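Local coordinates for Carboxylesterase/phospholipase family protein (Francisella tularensis subsp. tularensis, PDB 4F21), which probably cleaves carboxylic ester bonds as a serine hydrolase of the alpha/beta-hydrolase superfamily and undergoes a large structural rearrangement that facilitates catalysis, at residues H51-V54 with D55-N58; S112-A115 with K116-L120; A146-T149 with A150-S153; L167-W170 with D171-K174; S227-M230 with E231-K234. All blocks are in the same frame, centred on the assembly; numbering follows the deposited sequence.

Contact 1 (H51-V54 with D55-N58)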
loop_
_atom_site.group_PDB
_atom_site.type_symbol
_atom_site.label_atom_id
_atom_site.label_comp_id
_atom_site.label_asym_id
_atom_site.label_seq_id
_atom_site.Cartn_x
_atom_site.Cartn_y
_atom_site.Cartn_z
ATOM N N HIS A 51 -8.229 -10.085 0.864
ATOM C CA HIS A 51 -9.253 -10.091 -0.178
ATOM C C HIS A 51 -8.660 -10.254 -1.578
ATOM O O HIS A 51 -7.535 -9.829 -1.844
ATOM C CB HIS A 51 -10.104 -8.818 -0.106
ATOM C CG HIS A 51 -11.153 -8.730 -1.171
ATOM N ND1 HIS A 51 -12.383 -9.343 -1.060
ATOM C CD2 HIS A 51 -11.153 -8.106 -2.373
ATOM C CE1 HIS A 51 -13.095 -9.096 -2.144
ATOM N NE2 HIS A 51 -12.372 -8.348 -2.958
ATOM N N ASP A 52 -9.434 -10.875 -2.463
ATOM C CA ASP A 52 -9.006 -11.136 -3.831
ATOM C C ASP A 52 -9.336 -9.961 -4.751
ATOM O O ASP A 52 -10.370 -9.959 -5.417
ATOM C CB ASP A 52 -9.682 -12.407 -4.345
ATOM C CG ASP A 52 -8.995 -12.982 -5.563
ATOM O OD1 ASP A 52 -8.171 -12.271 -6.173
ATOM O OD2 ASP A 52 -9.280 -14.146 -5.911
ATOM N N PHE A 53 -8.442 -8.975 -4.791
ATOM C CA PHE A 53 -8.642 -7.763 -5.585
ATOM C C PHE A 53 -8.303 -7.936 -7.060
ATOM O O PHE A 53 -8.209 -6.952 -7.791
ATOM C CB PHE A 53 -7.786 -6.624 -5.037
ATOM C CG PHE A 53 -8.262 -6.079 -3.725
ATOM C CD1 PHE A 53 -7.744 -6.559 -2.535
ATOM C CD2 PHE A 53 -9.212 -5.069 -3.683
ATOM C CE1 PHE A 53 -8.171 -6.048 -1.328
ATOM C CE2 PHE A 53 -9.644 -4.554 -2.479
ATOM C CZ PHE A 53 -9.124 -5.044 -1.298
ATOM N N VAL A 54 -8.103 -9.176 -7.494
ATOM C CA VAL A 54 -7.735 -9.452 -8.881
ATOM C C VAL A 54 -8.767 -8.882 -9.851
ATOM O O VAL A 54 -8.420 -8.402 -10.931
ATOM C CB VAL A 54 -7.516 -10.968 -9.121
ATOM C CG1 VAL A 54 -7.481 -11.291 -10.607
ATOM C CG2 VAL A 54 -6.230 -11.427 -8.452
ATOM N N ASP A 55 -10.030 -8.898 -9.437
ATOM C CA ASP A 55 -11.122 -8.361 -10.247
ATOM C C ASP A 55 -11.181 -6.832 -10.309
ATOM O O ASP A 55 -11.811 -6.271 -11.204
ATOM C CB ASP A 55 -12.466 -8.900 -9.757
ATOM C CG ASP A 55 -12.764 -8.532 -8.309
ATOM O OD1 ASP A 55 -13.675 -9.157 -7.740
ATOM O OD2 ASP A 55 -12.107 -7.638 -7.735
ATOM N N ILE A 56 -10.530 -6.170 -9.352
ATOM C CA ILE A 56 -10.594 -4.712 -9.202
ATOM C C ILE A 56 -10.374 -3.963 -10.518
ATOM O O ILE A 56 -10.881 -2.859 -10.715
ATOM C CB ILE A 56 -9.582 -4.222 -8.128
ATOM C CG1 ILE A 56 -10.242 -3.247 -7.160
ATOM C CG2 ILE A 56 -8.330 -3.616 -8.757
ATOM C CD1 ILE A 56 -9.282 -2.664 -6.169
ATOM N N VAL A 57 -9.633 -4.598 -11.419
ATOM C CA VAL A 57 -9.295 -4.030 -12.714
ATOM C C VAL A 57 -10.527 -3.658 -13.541
ATOM O O VAL A 57 -10.553 -2.614 -14.196
ATOM C CB VAL A 57 -8.374 -4.999 -13.484
ATOM C CG1 VAL A 57 -8.645 -4.961 -14.978
ATOM C CG2 VAL A 57 -6.931 -4.677 -13.174
ATOM N N ASN A 58 -11.558 -4.496 -13.487
ATOM C CA ASN A 58 -12.780 -4.238 -14.241
ATOM C C ASN A 58 -13.636 -3.144 -13.611
ATOM O O ASN A 58 -14.713 -2.827 -14.118
ATOM C CB ASN A 58 -13.611 -5.514 -14.381
ATOM C CG ASN A 58 -12.845 -6.757 -13.984
ATOM O OD1 ASN A 58 -11.701 -6.952 -14.391
ATOM N ND2 ASN A 58 -13.472 -7.601 -13.174
#

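Contact 2 (S112-A115 with K116-L120)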
loop_
_atom_site.group_PDB
_atom_site.type_symbol
_atom_site.label_atom_id
_atom_site.label_comp_id
_atom_site.label_asym_id
_atom_site.label_seq_id
_atom_site.Cartn_x
_atom_site.Cartn_y
_atom_site.Cartn_z
ATOM N N SER A 112 11.961 -8.183 5.340
ATOM C CA SER A 112 12.060 -9.226 4.325
ATOM C C SER A 112 11.019 -9.003 3.242
ATOM O O SER A 112 11.355 -8.924 2.056
ATOM C CB SER A 112 11.877 -10.609 4.955
ATOM O OG SER A 112 10.629 -10.709 5.618
ATOM N N SER A 113 9.765 -8.859 3.668
ATOM C CA SER A 113 8.656 -8.632 2.750
ATOM C C SER A 113 8.938 -7.427 1.866
ATOM O O SER A 113 8.757 -7.487 0.645
ATOM C CB SER A 113 7.355 -8.425 3.520
ATOM O OG SER A 113 6.264 -8.297 2.628
ATOM N N ILE A 114 9.411 -6.347 2.487
ATOM C CA ILE A 114 9.759 -5.138 1.752
ATOM C C ILE A 114 10.734 -5.497 0.646
ATOM O O ILE A 114 10.510 -5.162 -0.521
ATOM C CB ILE A 114 10.391 -4.071 2.666
ATOM C CG1 ILE A 114 9.357 -3.535 3.660
ATOM C CG2 ILE A 114 10.982 -2.937 1.839
ATOM C CD1 ILE A 114 9.900 -2.482 4.600
ATOM N N ALA A 115 11.786 -6.224 1.016
ATOM C CA ALA A 115 12.818 -6.614 0.065
ATOM C C ALA A 115 12.199 -7.377 -1.094
ATOM O O ALA A 115 12.581 -7.175 -2.251
ATOM C CB ALA A 115 13.887 -7.450 0.744
ATOM N N LYS A 116 11.219 -8.228 -0.780
ATOM C CA LYS A 116 10.544 -9.000 -1.813
ATOM C C LYS A 116 9.997 -8.021 -2.832
ATOM O O LYS A 116 10.326 -8.102 -4.021
ATOM C CB LYS A 116 9.424 -9.857 -1.221
ATOM C CG LYS A 116 9.894 -10.830 -0.150
ATOM C CD LYS A 116 8.728 -11.531 0.528
ATOM C CE LYS A 116 9.199 -12.390 1.693
ATOM N NZ LYS A 116 8.059 -12.936 2.482
ATOM N N VAL A 117 9.217 -7.055 -2.345
ATOM C CA VAL A 117 8.654 -6.026 -3.208
ATOM C C VAL A 117 9.776 -5.341 -3.975
ATOM O O VAL A 117 9.676 -5.149 -5.188
ATOM C CB VAL A 117 7.835 -4.983 -2.416
ATOM C CG1 VAL A 117 7.370 -3.861 -3.335
ATOM C CG2 VAL A 117 6.646 -5.647 -1.726
ATOM N N ASN A 118 10.864 -5.027 -3.275
ATOM C CA ASN A 118 11.998 -4.373 -3.912
ATOM C C ASN A 118 12.479 -5.199 -5.085
ATOM O O ASN A 118 12.640 -4.674 -6.192
ATOM C CB ASN A 118 13.133 -4.120 -2.918
ATOM C CG ASN A 118 13.125 -2.702 -2.382
ATOM O OD1 ASN A 118 13.640 -1.784 -3.021
ATOM N ND2 ASN A 118 12.537 -2.514 -1.207
ATOM N N LYS A 119 12.644 -6.500 -4.850
ATOM C CA LYS A 119 13.060 -7.403 -5.912
ATOM C C LYS A 119 12.087 -7.291 -7.070
ATOM O O LYS A 119 12.502 -7.099 -8.216
ATOM C CB LYS A 119 13.146 -8.848 -5.416
ATOM C CG LYS A 119 14.414 -9.152 -4.635
ATOM C CD LYS A 119 14.598 -10.645 -4.434
ATOM C CE LYS A 119 15.970 -10.948 -3.851
ATOM N NZ LYS A 119 16.265 -12.410 -3.829
ATOM N N LEU A 120 10.794 -7.364 -6.753
ATOM C CA LEU A 120 9.747 -7.228 -7.758
ATOM C C LEU A 120 9.940 -5.936 -8.537
ATOM O O LEU A 120 9.892 -5.938 -9.770
ATOM C CB LEU A 120 8.359 -7.253 -7.112
ATOM C CG LEU A 120 7.642 -8.600 -6.993
ATOM C CD1 LEU A 120 6.360 -8.452 -6.186
ATOM C CD2 LEU A 120 7.342 -9.166 -8.372
#

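Contact 3 (A146-T149 with A150-S153)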
loop_
_atom_site.group_PDB
_atom_site.type_symbol
_atom_site.label_atom_id
_atom_site.label_comp_id
_atom_site.label_asym_id
_atom_site.label_seq_id
_atom_site.Cartn_x
_atom_site.Cartn_y
_atom_site.Cartn_z
ATOM N N ALA A 146 3.740 -1.286 1.371
ATOM C CA ALA A 146 3.757 -0.422 0.193
ATOM C C ALA A 146 4.346 0.943 0.523
ATOM O O ALA A 146 5.182 1.471 -0.215
ATOM C CB ALA A 146 2.358 -0.272 -0.373
ATOM N N THR A 147 3.897 1.508 1.638
ATOM C CA THR A 147 4.360 2.815 2.080
ATOM C C THR A 147 5.822 2.742 2.500
ATOM O O THR A 147 6.685 3.343 1.855
ATOM C CB THR A 147 3.489 3.357 3.235
ATOM O OG1 THR A 147 2.159 3.593 2.756
ATOM C CG2 THR A 147 4.051 4.656 3.770
ATOM N N TYR A 148 6.085 1.979 3.564
ATOM C CA TYR A 148 7.435 1.780 4.103
ATOM C C TYR A 148 8.470 1.469 3.035
ATOM O O TYR A 148 9.594 1.963 3.092
ATOM C CB TYR A 148 7.444 0.653 5.139
ATOM C CG TYR A 148 7.128 1.093 6.551
ATOM C CD1 TYR A 148 7.517 2.341 7.017
ATOM C CD2 TYR A 148 6.444 0.254 7.418
ATOM C CE1 TYR A 148 7.227 2.741 8.307
ATOM C CE2 TYR A 148 6.152 0.642 8.704
ATOM C CZ TYR A 148 6.545 1.886 9.146
ATOM O OH TYR A 148 6.249 2.270 10.431
ATOM N N THR A 149 8.089 0.637 2.071
ATOM C CA THR A 149 8.966 0.314 0.955
ATOM C C THR A 149 9.325 1.569 0.168
ATOM O O THR A 149 10.502 1.914 0.032
ATOM C CB THR A 149 8.310 -0.704 0.002
ATOM O OG1 THR A 149 8.104 -1.943 0.693
ATOM C CG2 THR A 149 9.193 -0.941 -1.216
ATOM N N ALA A 150 8.301 2.262 -0.322
ATOM C CA ALA A 150 8.504 3.406 -1.204
ATOM C C ALA A 150 9.297 4.526 -0.539
ATOM O O ALA A 150 10.099 5.196 -1.189
ATOM C CB ALA A 150 7.171 3.920 -1.719
ATOM N N ILE A 151 9.081 4.717 0.757
ATOM C CA ILE A 151 9.774 5.774 1.485
ATOM C C ILE A 151 11.174 5.354 1.932
ATOM O O ILE A 151 11.915 6.160 2.489
ATOM C CB ILE A 151 8.962 6.273 2.698
ATOM C CG1 ILE A 151 8.915 5.207 3.791
ATOM C CG2 ILE A 151 7.558 6.674 2.272
ATOM C CD1 ILE A 151 8.205 5.669 5.041
ATOM N N THR A 152 11.531 4.095 1.685
ATOM C CA THR A 152 12.892 3.624 1.942
ATOM C C THR A 152 13.522 3.137 0.643
ATOM O O THR A 152 14.700 2.774 0.601
ATOM C CB THR A 152 12.927 2.492 2.981
ATOM O OG1 THR A 152 12.160 1.381 2.504
ATOM C CG2 THR A 152 12.363 2.972 4.310
ATOM N N SER A 153 12.718 3.130 -0.414
ATOM C CA SER A 153 13.187 2.778 -1.743
ATOM C C SER A 153 14.301 3.727 -2.150
ATOM O O SER A 153 14.122 4.944 -2.160
ATOM C CB SER A 153 12.037 2.859 -2.748
ATOM O OG SER A 153 12.476 2.596 -4.067
#

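Contact 4 (L167-W170 with D171-K174)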
loop_
_atom_site.group_PDB
_atom_site.type_symbol
_atom_site.label_atom_id
_atom_site.label_comp_id
_atom_site.label_asym_id
_atom_site.label_seq_id
_atom_site.Cartn_x
_atom_site.Cartn_y
_atom_site.Cartn_z
ATOM N N LEU A 167 0.232 2.390 10.610
ATOM C CA LEU A 167 1.673 2.518 10.426
ATOM C C LEU A 167 2.435 1.967 11.630
ATOM O O LEU A 167 2.778 2.717 12.543
ATOM C CB LEU A 167 2.038 3.984 10.191
ATOM C CG LEU A 167 3.223 4.288 9.274
ATOM C CD1 LEU A 167 3.115 3.496 7.982
ATOM C CD2 LEU A 167 3.287 5.775 8.974
ATOM N N PRO A 168 2.704 0.650 11.634
ATOM C CA PRO A 168 3.359 -0.030 12.756
ATOM C C PRO A 168 4.872 0.133 12.723
ATOM O O PRO A 168 5.427 0.463 11.676
ATOM C CB PRO A 168 3.005 -1.496 12.514
ATOM C CG PRO A 168 2.956 -1.601 11.041
ATOM C CD PRO A 168 2.381 -0.291 10.548
ATOM N N ALA A 169 5.518 -0.106 13.863
ATOM C CA ALA A 169 6.974 -0.039 13.977
ATOM C C ALA A 169 7.544 1.257 13.407
ATOM O O ALA A 169 8.616 1.260 12.803
ATOM C CB ALA A 169 7.621 -1.246 13.310
ATOM N N TRP A 170 6.816 2.352 13.603
ATOM C CA TRP A 170 7.227 3.656 13.095
ATOM C C TRP A 170 8.583 4.073 13.657
ATOM O O TRP A 170 9.324 4.812 13.015
ATOM C CB TRP A 170 6.155 4.710 13.394
ATOM C CG TRP A 170 6.540 6.113 13.011
ATOM C CD1 TRP A 170 6.848 7.138 13.859
ATOM C CD2 TRP A 170 6.661 6.642 11.684
ATOM N NE1 TRP A 170 7.149 8.270 13.143
ATOM C CE2 TRP A 170 7.043 7.992 11.806
ATOM C CE3 TRP A 170 6.483 6.105 10.406
ATOM C CZ2 TRP A 170 7.248 8.813 10.701
ATOM C CZ3 TRP A 170 6.685 6.922 9.311
ATOM C CH2 TRP A 170 7.063 8.259 9.464
ATOM N N ASP A 171 8.909 3.582 14.849
ATOM C CA ASP A 171 10.200 3.867 15.465
ATOM C C ASP A 171 11.360 3.171 14.748
ATOM O O ASP A 171 12.452 3.728 14.641
ATOM C CB ASP A 171 10.187 3.493 16.950
ATOM C CG ASP A 171 9.653 4.608 17.827
ATOM O OD1 ASP A 171 8.932 5.482 17.301
ATOM O OD2 ASP A 171 9.955 4.613 19.040
ATOM N N ASN A 172 11.117 1.960 14.256
ATOM C CA ASN A 172 12.161 1.179 13.596
ATOM C C ASN A 172 12.461 1.606 12.163
ATOM O O ASN A 172 13.551 1.351 11.650
ATOM C CB ASN A 172 11.813 -0.311 13.614
ATOM C CG ASN A 172 12.194 -0.985 14.914
ATOM O OD1 ASN A 172 13.080 -0.521 15.633
ATOM N ND2 ASN A 172 11.534 -2.092 15.218
ATOM N N PHE A 173 11.494 2.253 11.519
ATOM C CA PHE A 173 11.614 2.566 10.100
ATOM C C PHE A 173 11.719 4.064 9.800
ATOM O O PHE A 173 11.911 4.455 8.650
ATOM C CB PHE A 173 10.435 1.968 9.327
ATOM C CG PHE A 173 10.383 0.463 9.352
ATOM C CD1 PHE A 173 10.903 -0.280 8.304
ATOM C CD2 PHE A 173 9.806 -0.209 10.418
ATOM C CE1 PHE A 173 10.852 -1.662 8.321
ATOM C CE2 PHE A 173 9.753 -1.590 10.442
ATOM C CZ PHE A 173 10.277 -2.317 9.394
ATOM N N LYS A 174 11.601 4.896 10.829
ATOM C CA LYS A 174 11.560 6.347 10.637
ATOM C C LYS A 174 12.883 6.949 10.161
ATOM O O LYS A 174 12.890 7.965 9.466
ATOM C CB LYS A 174 11.095 7.047 11.918
ATOM C CG LYS A 174 11.984 6.786 13.123
ATOM C CD LYS A 174 11.267 7.104 14.425
ATOM C CE LYS A 174 10.690 8.504 14.420
ATOM N NZ LYS A 174 9.960 8.784 15.683
#

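Contact 5 (S227-M230 with E231-K234)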
loop_
_atom_site.group_PDB
_atom_site.type_symbol
_atom_site.label_atom_id
_atom_site.label_comp_id
_atom_site.label_asym_id
_atom_site.label_seq_id
_atom_site.Cartn_x
_atom_site.Cartn_y
_atom_site.Cartn_z
ATOM N N SER A 227 -13.209 -2.454 4.378
ATOM C CA SER A 227 -13.480 -2.916 3.024
ATOM C C SER A 227 -13.134 -1.853 1.986
ATOM O O SER A 227 -12.503 -0.848 2.301
ATOM C CB SER A 227 -14.955 -3.300 2.895
ATOM O OG SER A 227 -15.801 -2.215 3.247
ATOM N N VAL A 228 -13.555 -2.087 0.748
ATOM C CA VAL A 228 -13.397 -1.114 -0.326
ATOM C C VAL A 228 -14.741 -0.891 -1.001
ATOM O O VAL A 228 -15.375 -1.844 -1.459
ATOM C CB VAL A 228 -12.373 -1.600 -1.379
ATOM C CG1 VAL A 228 -12.379 -0.706 -2.603
ATOM C CG2 VAL A 228 -10.975 -1.673 -0.778
ATOM N N CYS A 229 -15.172 0.367 -1.063
ATOM C CA CYS A 229 -16.462 0.714 -1.652
ATOM C C CYS A 229 -16.335 1.209 -3.093
ATOM O O CYS A 229 -15.254 1.200 -3.684
ATOM C CB CYS A 229 -17.184 1.749 -0.798
ATOM S SG CYS A 229 -16.350 3.338 -0.734
ATOM N N MET A 230 -17.449 1.624 -3.641
ATOM C CA MET A 230 -17.520 2.002 -5.032
ATOM C C MET A 230 -17.027 3.414 -5.312
ATOM O O MET A 230 -16.422 3.647 -6.327
ATOM C CB MET A 230 -18.920 1.743 -5.587
ATOM C CG MET A 230 -19.165 0.325 -6.051
ATOM S SD MET A 230 -18.477 -0.215 -7.668
ATOM C CE MET A 230 -16.765 0.144 -7.468
ATOM N N GLU A 231 -17.274 4.336 -4.396
ATOM C CA GLU A 231 -16.796 5.714 -4.484
ATOM C C GLU A 231 -15.278 5.686 -4.367
ATOM O O GLU A 231 -14.560 6.371 -5.104
ATOM C CB GLU A 231 -17.382 6.554 -3.342
ATOM C CG GLU A 231 -18.911 6.472 -3.229
ATOM C CD GLU A 231 -19.629 7.158 -4.382
ATOM O OE1 GLU A 231 -18.985 7.958 -5.094
ATOM O OE2 GLU A 231 -20.834 6.891 -4.577
ATOM N N GLU A 232 -14.797 4.847 -3.455
ATOM C CA GLU A 232 -13.368 4.654 -3.250
ATOM C C GLU A 232 -12.722 4.087 -4.504
ATOM O O GLU A 232 -11.639 4.501 -4.875
ATOM C CB GLU A 232 -13.120 3.719 -2.069
ATOM C CG GLU A 232 -11.657 3.504 -1.745
ATOM C CD GLU A 232 -11.466 2.727 -0.464
ATOM O OE1 GLU A 232 -12.473 2.221 0.080
ATOM O OE2 GLU A 232 -10.312 2.622 -0.001
ATOM N N ILE A 233 -13.396 3.144 -5.156
ATOM C CA ILE A 233 -12.889 2.557 -6.393
ATOM C C ILE A 233 -12.748 3.630 -7.469
ATOM O O ILE A 233 -11.743 3.690 -8.184
ATOM C CB ILE A 233 -13.797 1.418 -6.888
ATOM C CG1 ILE A 233 -13.486 0.128 -6.129
ATOM C CG2 ILE A 233 -13.598 1.173 -8.363
ATOM C CD1 ILE A 233 -12.113 -0.425 -6.427
ATOM N N LYS A 234 -13.759 4.488 -7.558
ATOM C CA LYS A 234 -13.697 5.643 -8.447
ATOM C C LYS A 234 -12.480 6.512 -8.134
ATOM O O LYS A 234 -11.755 6.920 -9.043
ATOM C CB LYS A 234 -14.975 6.483 -8.341
ATOM C CG LYS A 234 -14.941 7.759 -9.167
ATOM C CD LYS A 234 -15.948 8.786 -8.669
ATOM C CE LYS A 234 -15.832 10.080 -9.467
ATOM N NZ LYS A 234 -16.667 11.175 -8.895
#

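Contact 1 (H51-V54 with D55-N58)
The main chain tightens where Phe53 O accepts the N-H of Ile56, three residues on, at 2.9 Å with an N-H...O angle of 148°, the donor standing above the carbonyl plane. This is a 3-10 style turn, and Asn58 N to Asp55 O repeats it. An inverse gamma turn centred on Asp52 precedes it, so the stretch runs from loop into a 3-10 segment between strands 38-44 and 67-72 of the alpha/beta-hydrolase fold. The turn puts Phe53 and Ile56 next to each other on one flank. With CG anti to the carbonyl carbon (chi1 -72°), the Phe53 ring brings CD2 to 3.5 Å from Ile56 CD1, an oblique approach. Within 51-54, His51 offers its edge to a face of the same ring, its CD2 standing 3.5 Å above the plane over the centre. Phe53 is buried, and the rings of Trp42 and Phe139 meet it from elsewhere in the chain. The Val54 side chain packs on Phe71 of strand 67-72 and Met30 of strand 27-30. Its N-H makes a weak bond, 3.4 Å long, to Asp52 OD1. Asp55 takes the torsion that places CG between its own N and carbonyl carbon (chi1 60°), which folds the carboxylate back along the turn. OD2 of Asp55 ends 3.7 Å from Asp52 O and 4.8 Å from His51 NE2.

Contact 2 (S112-A115 with K116-L120)
Lys116 opens 116-120 by giving its N-H to Ser112 O at 2.9 Å, while its side chain doubles back along 112-115. CG lies anti to the carbonyl carbon (chi1 -58°), and the chain, extended beyond it, runs toward the start of the helix, with CD of Lys116 3.7 Å from Ser113 CA. The ammonium group finds a weak hydrogen bond to Asp75 O there. Val117 N follows with a nearly straight bond to Ser113 O, 3.1 Å and 166°, and its CG2 rests against the same carbonyl oxygen. The Ser113 hydroxyl is engaged elsewhere, with Ile76 O. At Asn118 the grip is double: the backbone N reaches Ile114 O at 2.8 Å, and ND2 of Asn118 adds a weak second bond to Ile114 O at 3.4 Å. That amide nitrogen also lies alongside Ile114 CG2, the two side chains leaving the helix on a common flank, while OD1 bonds weakly to Arg155. Lys119 N closes on Ala115 O at 2.7 Å; CB and CG of Lys119 pass beside that oxygen before the extended chain runs on past Ala115. Leu120 N carries the pattern on to Lys116 O. Ser113, Ile114 and Val117 are buried, whereas Ser112, Ala115 and Lys119 are exposed: an amphipathic alpha-helix, 111-126, one of those that flank the central sheet of an alpha/beta-hydrolase fold.

Contact 3 (A146-T149 with A150-S153)
Thr149 O is the crowded acceptor at the end of helix 144-150. Thr152 N bonds to it at 2.9 Å, coming from above the carbonyl plane, and Ser153 N adds a weak, strongly bent bond. The hydroxyl of Thr152 is a further candidate: OG1 lies 3.0 Å from Thr149 O and 2.7 Å from Tyr148 O, and which of the two takes its proton is not settled. It gets there because OG1 sits between the backbone N and carbonyl carbon (chi1 60°), folded back over the last helical turn. Just before this, the bonds are still alpha-helical, Ala150 N to Ala146 O at 3.2 Å and Ile151 N to Thr147 O at 3.0 Å. At Thr149 O the stronger backbone bond spans only three residues, consistent with a tighter turn at the end of the helix. On the apolar side, Ile151 lies beside Tyr148, its CD1 meeting the ring at the edge, 3.9 Å from Tyr148 CD1. Nearly everything here is buried: Thr149 packs on Ile114 and Val117 of helix 111-126, the Tyr148 ring stacks with Phe173, and Thr147 and Ala150 lie on Ile160 of strand 159-163, with Leu136 of strand 134-139 touching Ala146, Thr149 and Ala150.

Contact 4 (L167-W170 with D171-K174)
Lys174 runs nearly perpendicular to Trp170 on the outside of a short helix. The indole swings out with CG opposite the backbone N (chi1 175°), and Lys174 CB stands over one face, 4.2 Å above the plane and offset toward the rim. Lys174 folds in two steps: chi1 of 59° tucks CG between N and the carbonyl carbon, beside Trp170 O, and a bend at chi3 (-53°) then returns the tip to the indole. CE and NZ of Lys174 both come to 3.8 Å from Trp170 NE1. The same ammonium group makes a long salt bridge, 3.8 Å from Lys174 NZ to Asp171 OD1. Ala169, in a left-handed backbone conformation, is the N-cap. Ala169 O takes Asn172 N at 3.0 Å and, weakly, Phe173 N. Ala169 O also lies in the plane of the Phe173 ring at its edge, 3.0 Å from Phe173 CD2, while Ala169 CB touches CE2 of Phe173 at 3.6 Å. The turn is largely at the surface. Phe173 is its buried foot, touching Val107 as well as Asn111 and Ile114 of helix 111-126, while Trp170 and Leu167 lean toward Lys208 and Leu205 of helix 199-210.

Contact 5 (S227-M230 with E231-K234)
A capping box between Cys229 and Glu232 starts helix 230-243. Cys229 is the N-cap: its thiol sulfur, turned between the backbone N and carbonyl carbon (chi1 65°), accepts the N-H of Glu232, with SG 3.5 Å from that nitrogen and an angle of 156°. The reciprocal bond is weaker. Glu232, its chain extended, reaches back so that OE1 lies 3.5 Å from Cys229 N. Ordinary helical bonds take over beyond the cap: Ile233 N donates to Cys229 O at 3.1 Å, its approach tilted from the carbonyl plane, and Lys234 N gives to Met230 O at 3.1 Å. The apolar part closes over Ile233. Val228 meets it almost perpendicularly, CG1 to Ile233 CG1 at 3.8 Å. Met230, bent at chi2 and chi3, curls its methyl back obliquely to Ile233, Met230 CE lying 3.3 Å from Ile233 CB. Outside the two segments, Met224 and Tyr221 touch both capping side chains. The cap thus gives the early N-H of Glu232 a sulfur acceptor, over a long reach that suits the size of the sulfur, and, weakly, supplies the N-H of Cys229 with a carboxylate oxygen. Because OE1 sits beside the amino end of the helix, the partial positive charge there probably stabilises Glu232 as a carboxylate.

The five contacts fall into two groups. Contacts 2, 3 and 4 form one: Ile114 CG2 touches Thr149 OG1 at 3.3 Å, Ile114 CD1 meets Phe173 CE1 at 3.9 Å, and the hydroxyl of Tyr148 probably bonds to Pro168 O, though the modelled separation is too short to trust, so Ile114 and Tyr148 join all three. Contacts 1 and 5 form the other, their centres 12 Å apart, through Ile56 CG1 on Ile233 CD1 (3.5 Å) and Phe53 CE2 on Val228 CG2 (3.6 Å). Contacts 1 and 4, on opposite sides of the chain's centre, have centres about 29 Å apart. Phe53 and Ser227 approach the probable catalytic triad of Ser140, His226 and Asp194 but stop short of contact.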